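Local coordinates for protein cellulase (Uncultured bacterium, PDB 3WX5) that probably hydrolyses internal beta-1,4-glucosidic bonds of cellulose as an endoglucanase of glycoside hydrolase family 12, at residues Y36-N41 against P77-G82; D71-Y76 against G222-E227; S106-T111 against A120-W125; L130-G135 against Y215-E220. All blocks are in the same frame, centred on the assembly; numbering follows the deposited sequence.

Contact 1 of 4, residues Y36-N41 against P77-G82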
loop_
_atom_site.group_PDB
_atom_site.type_symbol
_atom_site.label_atom_id
_atom_site.label_comp_id
_atom_site.label_asym_id
_atom_site.label_seq_id
_atom_site.Cartn_x
_atom_site.Cartn_y
_atom_site.Cartn_z
ATOM N N TYR A 36 -0.248 -5.513 -12.918
ATOM C CA TYR A 36 -0.475 -4.549 -11.838
ATOM C C TYR A 36 -1.401 -3.442 -12.329
ATOM O O TYR A 36 -1.681 -3.342 -13.520
ATOM C CB TYR A 36 0.849 -3.942 -11.313
ATOM C CG TYR A 36 1.879 -4.963 -10.907
ATOM C CD1 TYR A 36 1.640 -5.855 -9.859
ATOM C CD2 TYR A 36 3.080 -5.074 -11.599
ATOM C CE1 TYR A 36 2.558 -6.862 -9.562
ATOM C CE2 TYR A 36 4.018 -6.047 -11.271
ATOM C CZ TYR A 36 3.733 -6.942 -10.281
ATOM O OH TYR A 36 4.640 -7.927 -9.983
ATOM N N ARG A 37 -1.893 -2.636 -11.399
ATOM C CA ARG A 37 -2.723 -1.485 -11.719
ATOM C C ARG A 37 -2.205 -0.315 -10.917
ATOM O O ARG A 37 -1.912 -0.481 -9.736
ATOM C CB ARG A 37 -4.136 -1.772 -11.259
ATOM C CG ARG A 37 -5.179 -0.856 -11.847
ATOM C CD ARG A 37 -6.408 -1.688 -12.198
ATOM N NE ARG A 37 -7.600 -0.889 -12.028
ATOM C CZ ARG A 37 -8.127 -0.141 -12.980
ATOM N NH1 ARG A 37 -7.580 -0.133 -14.192
ATOM N NH2 ARG A 37 -9.205 0.587 -12.723
ATOM N N VAL A 38 -2.223 0.875 -11.506
ATOM C CA VAL A 38 -1.816 2.085 -10.804
ATOM C C VAL A 38 -3.026 3.019 -10.650
ATOM O O VAL A 38 -3.848 3.155 -11.571
ATOM C CB VAL A 38 -0.671 2.808 -11.541
ATOM C CG1 VAL A 38 -0.323 4.146 -10.845
ATOM C CG2 VAL A 38 0.569 1.884 -11.601
ATOM N N ILE A 39 -3.186 3.583 -9.455
ATOM C CA ILE A 39 -4.381 4.380 -9.169
ATOM C C ILE A 39 -3.946 5.720 -8.622
ATOM O O ILE A 39 -3.042 5.777 -7.777
ATOM C CB ILE A 39 -5.326 3.659 -8.160
ATOM C CG1 ILE A 39 -4.549 3.104 -6.951
ATOM C CG2 ILE A 39 -6.120 2.538 -8.856
ATOM C CD1 ILE A 39 -5.464 2.522 -5.848
ATOM N N ASN A 40 -4.573 6.798 -9.100
ATOM C CA ASN A 40 -4.309 8.124 -8.565
ATOM C C ASN A 40 -4.870 8.227 -7.151
ATOM O O ASN A 40 -4.190 8.708 -6.220
ATOM C CB ASN A 40 -4.906 9.209 -9.489
ATOM C CG ASN A 40 -4.204 10.559 -9.354
ATOM O OD1 ASN A 40 -3.001 10.632 -9.089
ATOM N ND2 ASN A 40 -4.954 11.643 -9.595
ATOM N N ASN A 41 -6.099 7.776 -6.988
ATOM C CA ASN A 41 -6.645 7.447 -5.669
ATOM C C ASN A 41 -6.607 8.617 -4.680
ATOM O O ASN A 41 -6.108 8.474 -3.548
ATOM C CB ASN A 41 -5.891 6.229 -5.089
ATOM C CG ASN A 41 -6.600 5.623 -3.867
ATOM O OD1 ASN A 41 -7.831 5.685 -3.753
ATOM N ND2 ASN A 41 -5.822 5.007 -2.966
ATOM N N PRO A 77 -1.916 7.631 -3.942
ATOM C CA PRO A 77 -1.473 7.122 -5.255
ATOM C C PRO A 77 -0.622 5.859 -5.060
ATOM O O PRO A 77 0.236 5.825 -4.164
ATOM C CB PRO A 77 -0.598 8.259 -5.805
ATOM C CG PRO A 77 -0.131 9.021 -4.545
ATOM C CD PRO A 77 -1.311 8.933 -3.595
ATOM N N ALA A 78 -0.942 4.796 -5.790
ATOM C CA ALA A 78 -0.434 3.464 -5.443
ATOM C C ALA A 78 -0.413 2.523 -6.645
ATOM O O ALA A 78 -1.125 2.739 -7.608
ATOM C CB ALA A 78 -1.301 2.845 -4.328
ATOM N N ILE A 79 0.381 1.457 -6.542
ATOM C CA ILE A 79 0.376 0.388 -7.520
ATOM C C ILE A 79 0.005 -0.894 -6.764
ATOM O O ILE A 79 0.289 -1.018 -5.567
ATOM C CB ILE A 79 1.752 0.232 -8.222
ATOM C CG1 ILE A 79 1.718 -0.919 -9.234
ATOM C CG2 ILE A 79 2.940 0.140 -7.211
ATOM C CD1 ILE A 79 2.870 -0.857 -10.284
ATOM N N TYR A 80 -0.711 -1.792 -7.427
ATOM C CA TYR A 80 -1.166 -2.992 -6.727
ATOM C C TYR A 80 -1.258 -4.233 -7.592
ATOM O O TYR A 80 -1.471 -4.162 -8.818
ATOM C CB TYR A 80 -2.490 -2.740 -5.972
ATOM C CG TYR A 80 -3.726 -2.580 -6.825
ATOM C CD1 TYR A 80 -4.524 -3.678 -7.135
ATOM C CD2 TYR A 80 -4.201 -1.312 -7.162
ATOM C CE1 TYR A 80 -5.695 -3.530 -7.893
ATOM C CE2 TYR A 80 -5.389 -1.149 -7.887
ATOM C CZ TYR A 80 -6.125 -2.266 -8.254
ATOM O OH TYR A 80 -7.309 -2.116 -8.952
ATOM N N LEU A 81 -1.172 -5.368 -6.898
ATOM C CA LEU A 81 -1.594 -6.664 -7.393
ATOM C C LEU A 81 -2.844 -7.090 -6.634
ATOM O O LEU A 81 -2.941 -6.875 -5.424
ATOM C CB LEU A 81 -0.486 -7.679 -7.114
ATOM C CG LEU A 81 -0.863 -9.080 -7.609
ATOM C CD1 LEU A 81 -0.104 -9.442 -8.854
ATOM C CD2 LEU A 81 -0.606 -10.074 -6.495
ATOM N N GLY A 82 -3.816 -7.657 -7.345
ATOM C CA GLY A 82 -5.027 -8.146 -6.700
ATOM C C GLY A 82 -6.255 -7.274 -6.983
ATOM O O GLY A 82 -6.397 -6.730 -8.088
HETATM O O HOH W 1 -8.461 0.189 -9.589
#

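Contact 2 of 4, residues D71-Y76 against G222-E227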
loop_
_atom_site.group_PDB
_atom_site.type_symbol
_atom_site.label_atom_id
_atom_site.label_comp_id
_atom_site.label_asym_id
_atom_site.label_seq_id
_atom_site.Cartn_x
_atom_site.Cartn_y
_atom_site.Cartn_z
ATOM N N ASP A 71 -4.529 16.691 9.389
ATOM C CA ASP A 71 -3.992 15.400 9.770
ATOM C C ASP A 71 -4.784 14.231 9.229
ATOM O O ASP A 71 -4.619 13.117 9.676
ATOM C CB ASP A 71 -3.828 15.304 11.273
ATOM C CG ASP A 71 -2.641 16.128 11.773
ATOM O OD1 ASP A 71 -1.569 16.078 11.134
ATOM O OD2 ASP A 71 -2.836 16.932 12.694
ATOM N N ASN A 72 -5.569 14.495 8.194
ATOM C CA ASN A 72 -6.302 13.464 7.452
ATOM C C ASN A 72 -5.580 13.158 6.146
ATOM O O ASN A 72 -5.239 14.084 5.387
ATOM C CB ASN A 72 -7.703 13.982 7.097
ATOM C CG ASN A 72 -8.610 14.074 8.304
ATOM O OD1 ASN A 72 -8.314 13.488 9.351
ATOM N ND2 ASN A 72 -9.707 14.817 8.178
ATOM N N VAL A 73 -5.385 11.878 5.846
ATOM C CA VAL A 73 -4.806 11.509 4.537
ATOM C C VAL A 73 -5.678 12.017 3.376
ATOM O O VAL A 73 -6.898 11.805 3.355
ATOM C CB VAL A 73 -4.603 10.004 4.404
ATOM C CG1 VAL A 73 -4.117 9.646 2.974
ATOM C CG2 VAL A 73 -3.593 9.497 5.469
ATOM N N ALA A 74 -5.056 12.748 2.455
ATOM C CA ALA A 74 -5.741 13.270 1.275
ATOM C C ALA A 74 -5.818 12.243 0.154
ATOM O O ALA A 74 -6.767 12.260 -0.618
ATOM C CB ALA A 74 -5.016 14.537 0.750
ATOM N N ALA A 75 -4.792 11.395 0.028
ATOM C CA ALA A 75 -4.597 10.594 -1.196
ATOM C C ALA A 75 -3.643 9.454 -0.883
ATOM O O ALA A 75 -2.771 9.584 -0.025
ATOM C CB ALA A 75 -3.963 11.459 -2.323
ATOM N N TYR A 76 -3.736 8.398 -1.675
ATOM C CA TYR A 76 -2.752 7.313 -1.652
ATOM C C TYR A 76 -2.566 6.813 -3.097
ATOM O O TYR A 76 -3.054 5.749 -3.473
ATOM C CB TYR A 76 -3.255 6.207 -0.717
ATOM C CG TYR A 76 -2.337 4.979 -0.611
ATOM C CD1 TYR A 76 -1.031 5.081 -0.129
ATOM C CD2 TYR A 76 -2.800 3.720 -0.984
ATOM C CE1 TYR A 76 -0.204 3.923 0.008
ATOM C CE2 TYR A 76 -1.988 2.576 -0.879
ATOM C CZ TYR A 76 -0.700 2.678 -0.400
ATOM O OH TYR A 76 0.097 1.540 -0.354
ATOM N N GLY A 222 2.588 2.619 -2.187
ATOM C CA GLY A 222 2.403 3.991 -2.695
ATOM C C GLY A 222 2.731 4.973 -1.608
ATOM O O GLY A 222 3.474 4.633 -0.685
ATOM N N PHE A 223 2.114 6.155 -1.655
ATOM C CA PHE A 223 2.472 7.224 -0.721
ATOM C C PHE A 223 1.172 7.741 -0.131
ATOM O O PHE A 223 0.306 8.215 -0.872
ATOM C CB PHE A 223 3.169 8.364 -1.473
ATOM C CG PHE A 223 4.390 7.915 -2.254
ATOM C CD1 PHE A 223 5.601 7.725 -1.598
ATOM C CD2 PHE A 223 4.299 7.602 -3.616
ATOM C CE1 PHE A 223 6.729 7.287 -2.289
ATOM C CE2 PHE A 223 5.429 7.128 -4.323
ATOM C CZ PHE A 223 6.642 6.997 -3.658
ATOM N N GLU A 224 1.024 7.700 1.190
ATOM C CA GLU A 224 -0.087 8.455 1.758
ATOM C C GLU A 224 0.316 9.921 1.809
ATOM O O GLU A 224 1.360 10.274 2.369
ATOM C CB GLU A 224 -0.488 7.944 3.146
ATOM C CG GLU A 224 -1.016 6.502 3.152
ATOM C CD GLU A 224 -1.660 6.125 4.483
ATOM O OE1 GLU A 224 -0.957 6.090 5.519
ATOM O OE2 GLU A 224 -2.888 5.916 4.507
ATOM N N LEU A 225 -0.537 10.790 1.279
ATOM C CA LEU A 225 -0.197 12.210 1.224
ATOM C C LEU A 225 -1.121 12.992 2.164
ATOM O O LEU A 225 -2.336 12.889 2.060
ATOM C CB LEU A 225 -0.357 12.720 -0.207
ATOM C CG LEU A 225 0.491 11.966 -1.228
ATOM C CD1 LEU A 225 0.260 12.538 -2.604
ATOM C CD2 LEU A 225 1.983 11.986 -0.824
ATOM N N TRP A 226 -0.540 13.738 3.113
ATOM C CA TRP A 226 -1.317 14.697 3.885
ATOM C C TRP A 226 -1.137 16.119 3.318
ATOM O O TRP A 226 -2.073 16.916 3.297
ATOM C CB TRP A 226 -0.893 14.696 5.349
ATOM C CG TRP A 226 -1.294 13.460 6.149
ATOM C CD1 TRP A 226 -2.295 13.373 7.080
ATOM C CD2 TRP A 226 -0.574 12.225 6.219
ATOM N NE1 TRP A 226 -2.267 12.138 7.695
ATOM C CE2 TRP A 226 -1.200 11.428 7.200
ATOM C CE3 TRP A 226 0.514 11.695 5.510
ATOM C CZ2 TRP A 226 -0.787 10.125 7.485
ATOM C CZ3 TRP A 226 0.936 10.396 5.816
ATOM C CH2 TRP A 226 0.299 9.646 6.817
ATOM N N GLU A 227 0.093 16.435 2.895
ATOM C CA GLU A 227 0.424 17.792 2.455
ATOM C C GLU A 227 1.449 17.651 1.340
ATOM O O GLU A 227 2.464 16.983 1.520
ATOM C CB GLU A 227 1.023 18.567 3.628
ATOM C CG GLU A 227 0.850 20.075 3.597
ATOM C CD GLU A 227 1.069 20.652 5.004
ATOM O OE1 GLU A 227 2.207 20.561 5.474
ATOM O OE2 GLU A 227 0.085 20.954 5.728
#

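Contact 3 of 4, residues S106-T111 against A120-W125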
loop_
_atom_site.group_PDB
_atom_site.type_symbol
_atom_site.label_atom_id
_atom_site.label_comp_id
_atom_site.label_asym_id
_atom_site.label_seq_id
_atom_site.Cartn_x
_atom_site.Cartn_y
_atom_site.Cartn_z
ATOM N N SER A 106 7.922 -9.010 -1.987
ATOM C CA SER A 106 7.810 -7.885 -2.890
ATOM C C SER A 106 9.093 -7.064 -2.959
ATOM O O SER A 106 9.862 -7.030 -2.002
ATOM C CB SER A 106 6.606 -7.062 -2.455
ATOM O OG SER A 106 6.454 -5.913 -3.253
ATOM N N ASN A 107 9.387 -6.539 -4.149
ATOM C CA ASN A 107 10.367 -5.476 -4.339
ATOM C C ASN A 107 9.717 -4.107 -4.542
ATOM O O ASN A 107 8.668 -4.003 -5.180
ATOM C CB ASN A 107 11.251 -5.758 -5.571
ATOM C CG ASN A 107 11.854 -7.144 -5.573
ATOM O OD1 ASN A 107 11.965 -7.801 -4.545
ATOM N ND2 ASN A 107 12.245 -7.604 -6.764
ATOM N N TRP A 108 10.413 -3.043 -4.131
ATOM C CA TRP A 108 9.949 -1.684 -4.413
ATOM C C TRP A 108 11.109 -0.723 -4.206
ATOM O O TRP A 108 11.936 -0.927 -3.325
ATOM C CB TRP A 108 8.800 -1.292 -3.466
ATOM C CG TRP A 108 8.105 0.011 -3.851
ATOM C CD1 TRP A 108 7.678 0.390 -5.109
ATOM C CD2 TRP A 108 7.654 1.040 -2.954
ATOM N NE1 TRP A 108 7.123 1.658 -5.054
ATOM C CE2 TRP A 108 7.081 2.067 -3.742
ATOM C CE3 TRP A 108 7.711 1.206 -1.560
ATOM C CZ2 TRP A 108 6.466 3.189 -3.174
ATOM C CZ3 TRP A 108 7.136 2.352 -0.999
ATOM C CH2 TRP A 108 6.550 3.340 -1.808
ATOM N N ARG A 109 11.123 0.367 -4.968
ATOM C CA ARG A 109 12.092 1.435 -4.741
ATOM C C ARG A 109 11.338 2.760 -4.748
ATOM O O ARG A 109 10.478 2.983 -5.589
ATOM C CB ARG A 109 13.150 1.436 -5.840
ATOM C CG ARG A 109 14.216 2.513 -5.668
ATOM C CD ARG A 109 15.400 2.307 -6.644
ATOM N NE ARG A 109 15.037 2.657 -8.017
ATOM C CZ ARG A 109 14.994 3.908 -8.476
ATOM N NH1 ARG A 109 15.276 4.925 -7.674
ATOM N NH2 ARG A 109 14.638 4.146 -9.725
ATOM N N LEU A 110 11.631 3.614 -3.782
ATOM C CA LEU A 110 10.963 4.896 -3.722
ATOM C C LEU A 110 12.001 6.019 -3.788
ATOM O O LEU A 110 13.165 5.865 -3.348
ATOM C CB LEU A 110 10.120 4.987 -2.455
ATOM C CG LEU A 110 10.944 4.913 -1.152
ATOM C CD1 LEU A 110 10.953 6.237 -0.423
ATOM C CD2 LEU A 110 10.483 3.785 -0.228
ATOM N N THR A 111 11.584 7.144 -4.343
ATOM C CA THR A 111 12.413 8.338 -4.326
ATOM C C THR A 111 11.733 9.351 -3.400
ATOM O O THR A 111 10.633 9.832 -3.699
ATOM C CB THR A 111 12.575 8.895 -5.771
ATOM O OG1 THR A 111 13.112 7.860 -6.614
ATOM C CG2 THR A 111 13.515 10.112 -5.785
ATOM N N ALA A 120 5.783 6.599 2.664
ATOM C CA ALA A 120 5.885 5.619 1.578
ATOM C C ALA A 120 5.629 4.271 2.227
ATOM O O ALA A 120 6.299 3.927 3.200
ATOM C CB ALA A 120 7.317 5.651 0.963
ATOM N N ALA A 121 4.589 3.566 1.778
ATOM C CA ALA A 121 4.017 2.496 2.587
ATOM C C ALA A 121 3.277 1.473 1.743
ATOM O O ALA A 121 2.544 1.833 0.821
ATOM C CB ALA A 121 3.095 3.061 3.671
ATOM N N TYR A 122 3.474 0.199 2.069
ATOM C CA TYR A 122 2.603 -0.866 1.543
ATOM C C TYR A 122 1.237 -0.738 2.244
ATOM O O TYR A 122 1.160 -0.259 3.377
ATOM C CB TYR A 122 3.216 -2.218 1.887
ATOM C CG TYR A 122 4.298 -2.654 0.928
ATOM C CD1 TYR A 122 5.612 -2.199 1.062
ATOM C CD2 TYR A 122 3.992 -3.454 -0.153
ATOM C CE1 TYR A 122 6.594 -2.608 0.177
ATOM C CE2 TYR A 122 4.964 -3.883 -1.025
ATOM C CZ TYR A 122 6.256 -3.427 -0.879
ATOM O OH TYR A 122 7.244 -3.838 -1.756
ATOM N N ASP A 123 0.199 -1.260 1.606
ATOM C CA ASP A 123 -1.163 -1.260 2.148
ATOM C C ASP A 123 -1.771 -2.568 1.650
ATOM O O ASP A 123 -1.852 -2.772 0.437
ATOM C CB ASP A 123 -1.923 -0.034 1.561
ATOM C CG ASP A 123 -3.112 0.375 2.409
ATOM O OD1 ASP A 123 -3.138 -0.061 3.558
ATOM O OD2 ASP A 123 -3.979 1.176 1.964
ATOM N N LEU A 124 -2.030 -3.517 2.558
ATOM C CA LEU A 124 -2.638 -4.791 2.152
ATOM C C LEU A 124 -4.032 -4.880 2.757
ATOM O O LEU A 124 -4.223 -4.565 3.938
ATOM C CB LEU A 124 -1.797 -5.974 2.675
ATOM C CG LEU A 124 -0.501 -6.326 1.927
ATOM C CD1 LEU A 124 0.516 -5.216 2.033
ATOM C CD2 LEU A 124 0.090 -7.623 2.508
ATOM N N TRP A 125 -4.971 -5.468 2.007
ATOM C CA TRP A 125 -6.375 -5.403 2.392
ATOM C C TRP A 125 -6.887 -6.839 2.534
ATOM O O TRP A 125 -6.635 -7.682 1.669
ATOM C CB TRP A 125 -7.212 -4.646 1.332
ATOM C CG TRP A 125 -7.074 -3.153 1.401
ATOM C CD1 TRP A 125 -6.395 -2.341 0.528
ATOM C CD2 TRP A 125 -7.604 -2.292 2.418
ATOM N NE1 TRP A 125 -6.507 -1.030 0.930
ATOM C CE2 TRP A 125 -7.187 -0.979 2.117
ATOM C CE3 TRP A 125 -8.409 -2.505 3.542
ATOM C CZ2 TRP A 125 -7.611 0.135 2.864
ATOM C CZ3 TRP A 125 -8.784 -1.402 4.318
ATOM C CH2 TRP A 125 -8.312 -0.108 4.015
#

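Contact 4 of 4, residues L130-G135 against Y215-E220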
loop_
_atom_site.group_PDB
_atom_site.type_symbol
_atom_site.label_atom_id
_atom_site.label_comp_id
_atom_site.label_asym_id
_atom_site.label_seq_id
_atom_site.Cartn_x
_atom_site.Cartn_y
_atom_site.Cartn_z
ATOM N N LEU A 130 -15.176 -13.060 -0.178
ATOM C CA LEU A 130 -14.512 -13.326 -1.445
ATOM C C LEU A 130 -14.594 -12.144 -2.410
ATOM O O LEU A 130 -13.874 -12.118 -3.400
ATOM C CB LEU A 130 -15.131 -14.578 -2.106
ATOM C CG LEU A 130 -14.557 -15.930 -1.663
ATOM C CD1 LEU A 130 -15.474 -17.074 -2.144
ATOM C CD2 LEU A 130 -13.148 -16.128 -2.208
ATOM N N THR A 131 -15.468 -11.181 -2.138
ATOM C CA THR A 131 -15.546 -10.003 -2.976
ATOM C C THR A 131 -15.189 -8.721 -2.216
ATOM O O THR A 131 -15.365 -8.643 -1.010
ATOM C CB THR A 131 -16.935 -9.863 -3.624
ATOM O OG1 THR A 131 -17.929 -9.695 -2.608
ATOM C CG2 THR A 131 -17.278 -11.103 -4.460
ATOM N N SER A 132 -14.746 -7.697 -2.945
ATOM C CA SER A 132 -14.325 -6.446 -2.308
ATOM C C SER A 132 -14.984 -5.222 -2.933
ATOM O O SER A 132 -14.627 -4.099 -2.617
ATOM C CB SER A 132 -12.797 -6.296 -2.395
ATOM O OG SER A 132 -12.375 -6.311 -3.743
ATOM N N THR A 133 -15.956 -5.437 -3.811
ATOM C CA THR A 133 -16.596 -4.321 -4.482
ATOM C C THR A 133 -17.101 -3.292 -3.464
ATOM O O THR A 133 -17.088 -2.089 -3.738
ATOM C CB THR A 133 -17.772 -4.793 -5.351
ATOM O OG1 THR A 133 -18.748 -5.400 -4.498
ATOM C CG2 THR A 133 -17.296 -5.834 -6.361
ATOM N N ASN A 134 -17.493 -3.742 -2.281
ATOM C CA ASN A 134 -17.936 -2.810 -1.265
ATOM C C ASN A 134 -16.969 -2.545 -0.120
ATOM O O ASN A 134 -17.342 -1.996 0.910
ATOM C CB ASN A 134 -19.327 -3.170 -0.761
ATOM C CG ASN A 134 -20.404 -2.536 -1.599
ATOM O OD1 ASN A 134 -21.222 -1.779 -1.085
ATOM N ND2 ASN A 134 -20.290 -2.682 -2.916
ATOM N N GLY A 135 -15.699 -2.836 -0.352
ATOM C CA GLY A 135 -14.668 -2.521 0.641
ATOM C C GLY A 135 -14.435 -3.666 1.616
ATOM O O GLY A 135 -14.663 -4.846 1.278
ATOM N N TYR A 215 -9.575 -13.478 3.698
ATOM C CA TYR A 215 -8.849 -13.432 2.433
ATOM C C TYR A 215 -7.975 -12.191 2.358
ATOM O O TYR A 215 -8.446 -11.109 2.654
ATOM C CB TYR A 215 -9.849 -13.340 1.300
ATOM C CG TYR A 215 -10.645 -14.602 1.202
ATOM C CD1 TYR A 215 -10.121 -15.721 0.539
ATOM C CD2 TYR A 215 -11.847 -14.733 1.873
ATOM C CE1 TYR A 215 -10.829 -16.918 0.485
ATOM C CE2 TYR A 215 -12.557 -15.931 1.839
ATOM C CZ TYR A 215 -12.035 -17.015 1.148
ATOM O OH TYR A 215 -12.727 -18.195 1.115
ATOM N N LEU A 216 -6.757 -12.363 1.845
ATOM C CA LEU A 216 -5.966 -11.275 1.277
ATOM C C LEU A 216 -6.518 -10.907 -0.087
ATOM O O LEU A 216 -6.617 -11.773 -0.966
ATOM C CB LEU A 216 -4.505 -11.709 1.154
ATOM C CG LEU A 216 -3.566 -10.734 0.427
ATOM C CD1 LEU A 216 -3.534 -9.358 1.142
ATOM C CD2 LEU A 216 -2.147 -11.359 0.322
ATOM N N HIS A 217 -6.932 -9.647 -0.254
ATOM C CA HIS A 217 -7.492 -9.201 -1.543
ATOM C C HIS A 217 -6.510 -8.473 -2.430
ATOM O O HIS A 217 -6.582 -8.571 -3.658
ATOM C CB HIS A 217 -8.690 -8.280 -1.288
ATOM C CG HIS A 217 -9.889 -9.014 -0.789
ATOM N ND1 HIS A 217 -10.730 -9.706 -1.641
ATOM C CD2 HIS A 217 -10.306 -9.295 0.468
ATOM C CE1 HIS A 217 -11.697 -10.257 -0.931
ATOM N NE2 HIS A 217 -11.453 -10.040 0.352
ATOM N N ALA A 218 -5.616 -7.692 -1.818
ATOM C CA ALA A 218 -4.793 -6.773 -2.597
ATOM C C ALA A 218 -3.499 -6.504 -1.886
ATOM O O ALA A 218 -3.502 -6.303 -0.683
ATOM C CB ALA A 218 -5.542 -5.435 -2.793
ATOM N N VAL A 219 -2.413 -6.420 -2.654
ATOM C CA VAL A 219 -1.127 -5.993 -2.124
ATOM C C VAL A 219 -0.766 -4.723 -2.897
ATOM O O VAL A 219 -0.525 -4.787 -4.129
ATOM C CB VAL A 219 -0.038 -7.072 -2.393
ATOM C CG1 VAL A 219 1.342 -6.600 -1.868
ATOM C CG2 VAL A 219 -0.440 -8.387 -1.712
ATOM N N GLU A 220 -0.664 -3.602 -2.176
ATOM C CA GLU A 220 -0.454 -2.300 -2.811
ATOM C C GLU A 220 0.759 -1.647 -2.193
ATOM O O GLU A 220 1.101 -1.922 -1.044
ATOM C CB GLU A 220 -1.681 -1.388 -2.613
ATOM C CG GLU A 220 -3.006 -2.132 -2.474
ATOM C CD GLU A 220 -4.253 -1.233 -2.610
ATOM O OE1 GLU A 220 -4.143 0.013 -2.525
ATOM O OE2 GLU A 220 -5.344 -1.781 -2.896
HETATM O O HOH W 2 -11.900 -8.957 -4.258
#

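Contact 1 of 4, residues Y36-N41 against P77-G82
The Tyr-80 ring carries Arg-37 CB over one face, 3.9 Å from the ring centroid, while Ile-39 CG2 meets its edge 3.9 Å from Tyr-80 CE2. The Arg-37 guanidinium stands almost perpendicular to that ring, at 89°, and receives Tyr-80 OH at its edge. Tyr-36 offers its own ring edge to Tyr-80 O and Leu-81 CB. A chi1 of 71° sets Tyr-80 CG between its backbone N and carbonyl carbon, and the two long side chains run alongside each other. The direct bond from Arg-37 NE to Tyr-80 OH is weak, at 3.3 Å and 128°; water 1 does better, accepting from Arg-37 NE at 2.8 Å and donating to Tyr-80 OH at 2.7 Å. That hydroxyl also bonds Ala-87 O, and Arg-37 NH1 makes a salt bridge with Asp-30. Both side chains rise from antiparallel strands 36-39 and 78-80, neighbours in the larger jelly-roll sheet, where Arg-37 and Tyr-80 exchange both backbone bonds. A leucine in place of Tyr-80 would probably leave water 1 and Ala-87 O without their hydroxyl partner and Arg-37 CB without its flat support. The chemistry is thus divided: hydrocarbon lies on one aromatic face, and a shared water joins the polar ends.

Contact 2 of 4, residues D71-Y76 against G222-E227
Ala-74 and Ala-75 both face Leu-225 in a classic beta bulge, where the loop before strand 78-80 lies against the end of strand 215-225. Leu-225 is gripped by two backbone bonds: its O accepts from Ala-74 N at 2.8 Å, and its N donates to Ala-75 O at 2.9 Å. Beyond the bulge, Val-73 CG2 sits over one face of the Trp-226 indole, 3.5 Å from CZ2 of Trp-226 and offset toward the rim. With CG anti to the carbonyl carbon (chi1 -71°), Trp-226 swings its ring back along the loop, and its NE1 makes a weak bond to Asp-71 O, 3.2 Å long and bent to 129°. At the other end, Tyr-76 CA sends a nearly straight C-H...O contact to Phe-223 O at 3.3 Å. The edge of the Tyr-76 ring lies against the Phe-223 to Glu-224 peptide, and Glu-224 CG comes within 3.6 Å of Tyr-76 CD1. The polar ends look to strand 117-127: Tyr-76 OH bonds Ala-121 O, Glu-224 OE1 takes Asn-119 ND2, and Asp-71 forms a salt bridge with Arg-117. Trp-226 and Glu-224 also rest on Trp-145 of strand 140-149, while Ala-75 and Leu-225 touch Gln-49 of strand 49-54, in the opposing sheet.

Contact 3 of 4, residues S106-T111 against A120-W125
Tyr-122 reaches across to Ser-106 with its hydroxyl, donating from Tyr-122 OH to Ser-106 OG over 2.7 Å. The serine oxygen lies at the ring's edge, in its plane, and is also bonded to Ser-238 O, which gives this buried hydroxyl a partner on its own sheet as well. Chi1 of -82° puts the Tyr-122 ring anti to its carbonyl carbon, from where it spans the gap; its OH also comes within 3.4 Å of Trp-108 CB. The strands themselves stay apart, their axes 9.1 Å at closest approach and 149° between their directions, so no backbone bond joins them and side chains do the bridging. This is the interior of the beta-jelly-roll sandwich of the family: strand 101-111 belongs to one sheet, strand 117-127 to the other, and the contact fills part of the layer between. Trp-108 pushes its indole toward the facing strand until CH2 lies 3.7 Å from Ala-120 CB. The small methyl of Ala-120 leaves room for the six-membered ring, and Leu-110 CD2 closes on the same methyl at 3.9 Å. Leu-110 CB sits over one face of that indole, while Trp-108 NE1 hydrogen-bonds Ser-234 OG. Phe-223 of strand 215-225 packs against both Trp-108 and Ala-120.

Contact 4 of 4, residues L130-G135 against Y215-E220
Leu-130 starts out pointing away from Tyr-215, but its CG stands anti to the carbonyl carbon (chi1 -85°) and the branch beyond folds back, bringing CD2 over the tyrosine ring. Tyr-215 and His-217, with chi1 near -70° in both, turn their rings out from strand 215-225 to meet the loop. Leu-130 CD2 makes a CH-pi contact 3.9 Å from the Tyr-215 centroid, 22° off the ring normal. The loop here links strands 117-127 and 140-149 of the larger jelly-roll sheet. Its residues Leu-130 to Ser-132 lie beside strand 215-225, the neighbour of 117-127, and the chain then reverses in a type I turn, closed by Gly-135 N on Ser-132 O at 2.8 Å. An alanine at Tyr-215 would probably strip Leu-130 CD2 of the flat surface it lies on and let that exposed side chain turn more freely. His-217 takes the backbone of Leu-130 at its ring edge, CE1 lying 3.8 Å from Leu-130 C, and Ser-132 CB over one face, 4.1 Å from His-217 ND1. No direct hydrogen bond crosses; water 2 joins Ser-132 OG at 2.7 Å to His-217 ND1 at 3.0 Å. Ser-132 OG also takes Gly-86 N.

How the contacts relate
Contacts 1, 2 and 3 are buried, whereas contact 4 is partly buried and includes the exposed Leu-130. Strand 215-225 runs through contacts 2 and 4, whose centres lie about 21 Å apart, and it neighbours strand 78-80 of contact 1 and strand 117-127 of contact 3. Contact 1 is held within a sheet by backbone bonds, and contact 2 joins the loop leading into strand 78-80 to strand 215-225 through one bridge and a bulge. Contact 3 differs in kind: it spans the sandwich, so side chains do the work. Water-mediated joins appear in contacts 1 and 4. Backbone bonds appear to tie neighbours together, such as Leu-81 O to Val-219 N and Trp-125 O to His-217 N.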